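Local coordinates for outer membrane associated protein (Francisella tularensis subsp. tularensis, PDB 6U83), which binds D-alanine through its OmpA-like domain and probably links the outer membrane to peptidoglycan, at residues Asp55-Lys63 with Gly75-Phe85. Residues are numbered along the deposited sequence; the frame is centred on the assembly and turned at random.
Sequences DVTVYLDTK and GKKAIASFVNF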
loop_
_atom_site.group_PDB
_atom_site.type_symbol
_atom_site.label_atom_id
_atom_site.label_comp_id
_atom_site.label_asym_id
_atom_site.label_seq_id
_atom_site.Cartn_x
_atom_site.Cartn_y
_atom_site.Cartn_z
ATOM N N ASP A 55 -12.493 -13.560 6.873
ATOM C CA ASP A 55 -11.329 -13.188 6.084
ATOM C C ASP A 55 -10.991 -11.727 6.353
ATOM O O ASP A 55 -11.879 -10.866 6.348
ATOM C CB ASP A 55 -11.575 -13.397 4.588
ATOM C CG ASP A 55 -11.973 -14.826 4.244
ATOM O OD1 ASP A 55 -12.030 -15.141 3.032
ATOM O OD2 ASP A 55 -12.245 -15.624 5.171
ATOM N N VAL A 56 -9.712 -11.450 6.584
ATOM C CA VAL A 56 -9.237 -10.098 6.833
ATOM C C VAL A 56 -8.486 -9.623 5.594
ATOM O O VAL A 56 -7.847 -10.421 4.898
ATOM C CB VAL A 56 -8.363 -10.028 8.106
ATOM C CG1 VAL A 56 -7.116 -10.888 7.976
ATOM C CG2 VAL A 56 -7.998 -8.590 8.433
ATOM N N THR A 57 -8.608 -8.332 5.291
ATOM C CA THR A 57 -7.905 -7.714 4.177
ATOM C C THR A 57 -7.150 -6.507 4.699
ATOM O O THR A 57 -7.743 -5.640 5.352
ATOM C CB THR A 57 -8.865 -7.285 3.063
ATOM O OG1 THR A 57 -9.628 -8.417 2.634
ATOM C CG2 THR A 57 -8.078 -6.726 1.876
ATOM N N VAL A 58 -5.852 -6.449 4.408
ATOM C CA VAL A 58 -4.997 -5.359 4.848
ATOM C C VAL A 58 -4.671 -4.500 3.640
ATOM O O VAL A 58 -4.332 -5.018 2.573
ATOM C CB VAL A 58 -3.717 -5.876 5.535
ATOM C CG1 VAL A 58 -2.840 -4.712 5.965
ATOM C CG2 VAL A 58 -4.068 -6.714 6.747
ATOM N N TYR A 59 -4.810 -3.194 3.798
ATOM C CA TYR A 59 -4.467 -2.236 2.765
ATOM C C TYR A 59 -3.221 -1.467 3.166
ATOM O O TYR A 59 -2.946 -1.276 4.353
ATOM C CB TYR A 59 -5.597 -1.246 2.525
ATOM C CG TYR A 59 -6.852 -1.908 2.076
ATOM C CD1 TYR A 59 -7.746 -2.438 2.994
ATOM C CD2 TYR A 59 -7.151 -2.007 0.731
ATOM C CE1 TYR A 59 -8.909 -3.049 2.577
ATOM C CE2 TYR A 59 -8.304 -2.617 0.303
ATOM C CZ TYR A 59 -9.180 -3.136 1.226
ATOM O OH TYR A 59 -10.331 -3.745 0.788
ATOM N N LEU A 60 -2.481 -1.017 2.156
ATOM C CA LEU A 60 -1.309 -0.174 2.330
ATOM C C LEU A 60 -1.439 1.020 1.401
ATOM O O LEU A 60 -1.608 0.850 0.188
ATOM C CB LEU A 60 -0.033 -0.948 2.019
ATOM C CG LEU A 60 1.271 -0.175 2.014
ATOM C CD1 LEU A 60 1.842 -0.155 3.400
ATOM C CD2 LEU A 60 2.243 -0.814 1.027
ATOM N N ASP A 61 -1.376 2.225 1.969
ATOM C CA ASP A 61 -1.378 3.459 1.185
ATOM C C ASP A 61 -0.196 4.290 1.674
ATOM O O ASP A 61 -0.304 5.022 2.660
ATOM C CB ASP A 61 -2.711 4.197 1.310
ATOM C CG ASP A 61 -2.826 5.350 0.334
ATOM O OD1 ASP A 61 -1.808 5.697 -0.281
ATOM O OD2 ASP A 61 -3.927 5.911 0.170
ATOM N N THR A 62 0.933 4.148 0.987
ATOM C CA THR A 62 2.145 4.898 1.278
ATOM C C THR A 62 2.200 6.129 0.381
ATOM O O THR A 62 2.040 6.021 -0.840
ATOM C CB THR A 62 3.373 4.016 1.039
ATOM O OG1 THR A 62 3.401 2.950 2.001
ATOM C CG2 THR A 62 4.642 4.818 1.146
ATOM N N LYS A 63 2.426 7.291 0.983
ATOM C CA LYS A 63 2.424 8.563 0.277
ATOM C C LYS A 63 3.850 9.039 0.041
ATOM O O LYS A 63 4.784 8.649 0.748
ATOM C CB LYS A 63 1.652 9.620 1.069
ATOM C CG LYS A 63 0.258 9.186 1.461
ATOM C CD LYS A 63 -0.760 9.589 0.429
ATOM C CE LYS A 63 -1.925 8.645 0.497
ATOM N NZ LYS A 63 -3.027 9.081 -0.377
ATOM N N GLY A 75 5.802 6.027 5.837
ATOM C CA GLY A 75 5.762 4.957 4.863
ATOM C C GLY A 75 6.466 3.703 5.346
ATOM O O GLY A 75 5.913 2.602 5.270
ATOM N N LYS A 76 7.686 3.850 5.876
ATOM C CA LYS A 76 8.449 2.673 6.279
ATOM C C LYS A 76 7.782 1.947 7.441
ATOM O O LYS A 76 7.759 0.714 7.477
ATOM C CB LYS A 76 9.868 3.065 6.658
ATOM C CG LYS A 76 10.787 3.376 5.496
ATOM C CD LYS A 76 12.016 4.118 6.022
ATOM C CE LYS A 76 13.172 4.126 5.022
ATOM N NZ LYS A 76 14.457 4.531 5.679
ATOM N N LYS A 77 7.245 2.682 8.408
ATOM C CA LYS A 77 6.530 2.005 9.485
ATOM C C LYS A 77 5.371 1.192 8.923
ATOM O O LYS A 77 5.220 0.004 9.235
ATOM C CB LYS A 77 6.047 3.011 10.531
ATOM C CG LYS A 77 7.138 3.443 11.503
ATOM C CD LYS A 77 6.554 4.171 12.718
ATOM C CE LYS A 77 7.631 4.513 13.746
ATOM N NZ LYS A 77 7.050 5.096 14.997
ATOM N N ALA A 78 4.570 1.799 8.043
ATOM C CA ALA A 78 3.431 1.085 7.466
ATOM C C ALA A 78 3.886 -0.163 6.719
ATOM O O ALA A 78 3.328 -1.251 6.899
ATOM C CB ALA A 78 2.645 2.004 6.527
ATOM N N ILE A 79 4.903 -0.023 5.873
ATOM C CA ILE A 79 5.336 -1.155 5.057
ATOM C C ILE A 79 5.789 -2.309 5.944
ATOM O O ILE A 79 5.446 -3.476 5.709
ATOM C CB ILE A 79 6.443 -0.711 4.086
ATOM C CG1 ILE A 79 5.879 0.318 3.107
ATOM C CG2 ILE A 79 7.025 -1.913 3.370
ATOM C CD1 ILE A 79 6.936 1.019 2.305
ATOM N N ALA A 80 6.554 -1.997 6.989
ATOM C CA ALA A 80 7.062 -3.029 7.884
ATOM C C ALA A 80 5.933 -3.849 8.485
ATOM O O ALA A 80 6.028 -5.077 8.575
ATOM C CB ALA A 80 7.891 -2.388 8.996
ATOM N N SER A 81 4.859 -3.186 8.916
ATOM C CA SER A 81 3.718 -3.913 9.460
ATOM C C SER A 81 2.994 -4.691 8.377
ATOM O O SER A 81 2.515 -5.806 8.614
ATOM C CB SER A 81 2.757 -2.948 10.140
ATOM O OG SER A 81 3.317 -2.471 11.346
ATOM N N PHE A 82 2.879 -4.101 7.191
ATOM C CA PHE A 82 2.316 -4.808 6.048
ATOM C C PHE A 82 3.075 -6.099 5.785
ATOM O O PHE A 82 2.475 -7.162 5.602
ATOM C CB PHE A 82 2.368 -3.887 4.832
ATOM C CG PHE A 82 1.569 -4.363 3.672
ATOM C CD1 PHE A 82 0.194 -4.398 3.736
ATOM C CD2 PHE A 82 2.189 -4.734 2.503
ATOM C CE1 PHE A 82 -0.541 -4.807 2.670
ATOM C CE2 PHE A 82 1.453 -5.143 1.437
ATOM C CZ PHE A 82 0.084 -5.181 1.520
ATOM N N VAL A 83 4.409 -6.024 5.775
ATOM C CA VAL A 83 5.226 -7.201 5.494
ATOM C C VAL A 83 5.090 -8.228 6.611
ATOM O O VAL A 83 5.020 -9.439 6.355
ATOM C CB VAL A 83 6.691 -6.781 5.275
ATOM C CG1 VAL A 83 7.599 -7.995 5.209
ATOM C CG2 VAL A 83 6.815 -5.944 4.006
ATOM N N ASN A 84 5.049 -7.762 7.865
ATOM C CA ASN A 84 4.899 -8.653 9.014
ATOM C C ASN A 84 3.629 -9.491 8.910
ATOM O O ASN A 84 3.604 -10.654 9.334
ATOM C CB ASN A 84 4.892 -7.827 10.307
ATOM C CG ASN A 84 5.641 -8.500 11.444
ATOM O OD1 ASN A 84 6.860 -8.359 11.567
ATOM N ND2 ASN A 84 4.914 -9.227 12.291
ATOM N N PHE A 85 2.571 -8.919 8.335
ATOM C CA PHE A 85 1.339 -9.665 8.115
ATOM C C PHE A 85 1.505 -10.683 6.992
ATOM O O PHE A 85 1.027 -11.821 7.099
ATOM C CB PHE A 85 0.221 -8.675 7.805
ATOM C CG PHE A 85 -1.097 -9.311 7.472
ATOM C CD1 PHE A 85 -1.874 -9.878 8.459
ATOM C CD2 PHE A 85 -1.584 -9.279 6.182
ATOM C CE1 PHE A 85 -3.096 -10.431 8.162
ATOM C CE2 PHE A 85 -2.804 -9.835 5.878
ATOM C CZ PHE A 85 -3.562 -10.411 6.870
#
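Three oxygens gather round Lys63 NZ, at the end of the strand whose Thr62, Leu60, Val58 and Val56 pack on helix 75-85: Asp61 OD2, in a salt bridge with a weak, 3.3 Å hydrogen bond, and the carbonyls of Asn40 and Arg158. The ammonium group is thus tied down on the sheet face turned from the helix, while the apolar contact forms on the other. This is the first strand-helix pair of the beta-alpha-beta crossover in the OmpA-like fold; strand 161-172 lies between its two parallel strands, 55-63 and 94-98. Strand and helix run nearly antiparallel, at 158°, with no hydrogen bond between them.

Val58 illustrates how one branched residue can serve two rings. With CG1 anti to the backbone N (chi1 179°), that methyl meets the edge of Phe82 at CD1, 3.8 Å away, whereas CG2 sits over a face of Phe85, 3.6 Å from the ring centroid in a CH-pi contact. Val56 CG1 reaches the edge of the same Phe85 ring, 3.8 Å from CZ. A second CH-pi contact places Leu60 CB 4.0 Å from the Phe82 centroid, 15° off the normal. Further along, Leu60 CD1 rests against Ala78 CB at 3.9 Å. Toward the start of the helix, where Gly75 N donates a hydrogen bond to Asn72 OD1, the backbone itself becomes the surface: Thr62 CG2 lies 3.9 Å from Gly75 CA, and Thr62 OG1 faces Ile79 CG1 at 3.8 Å.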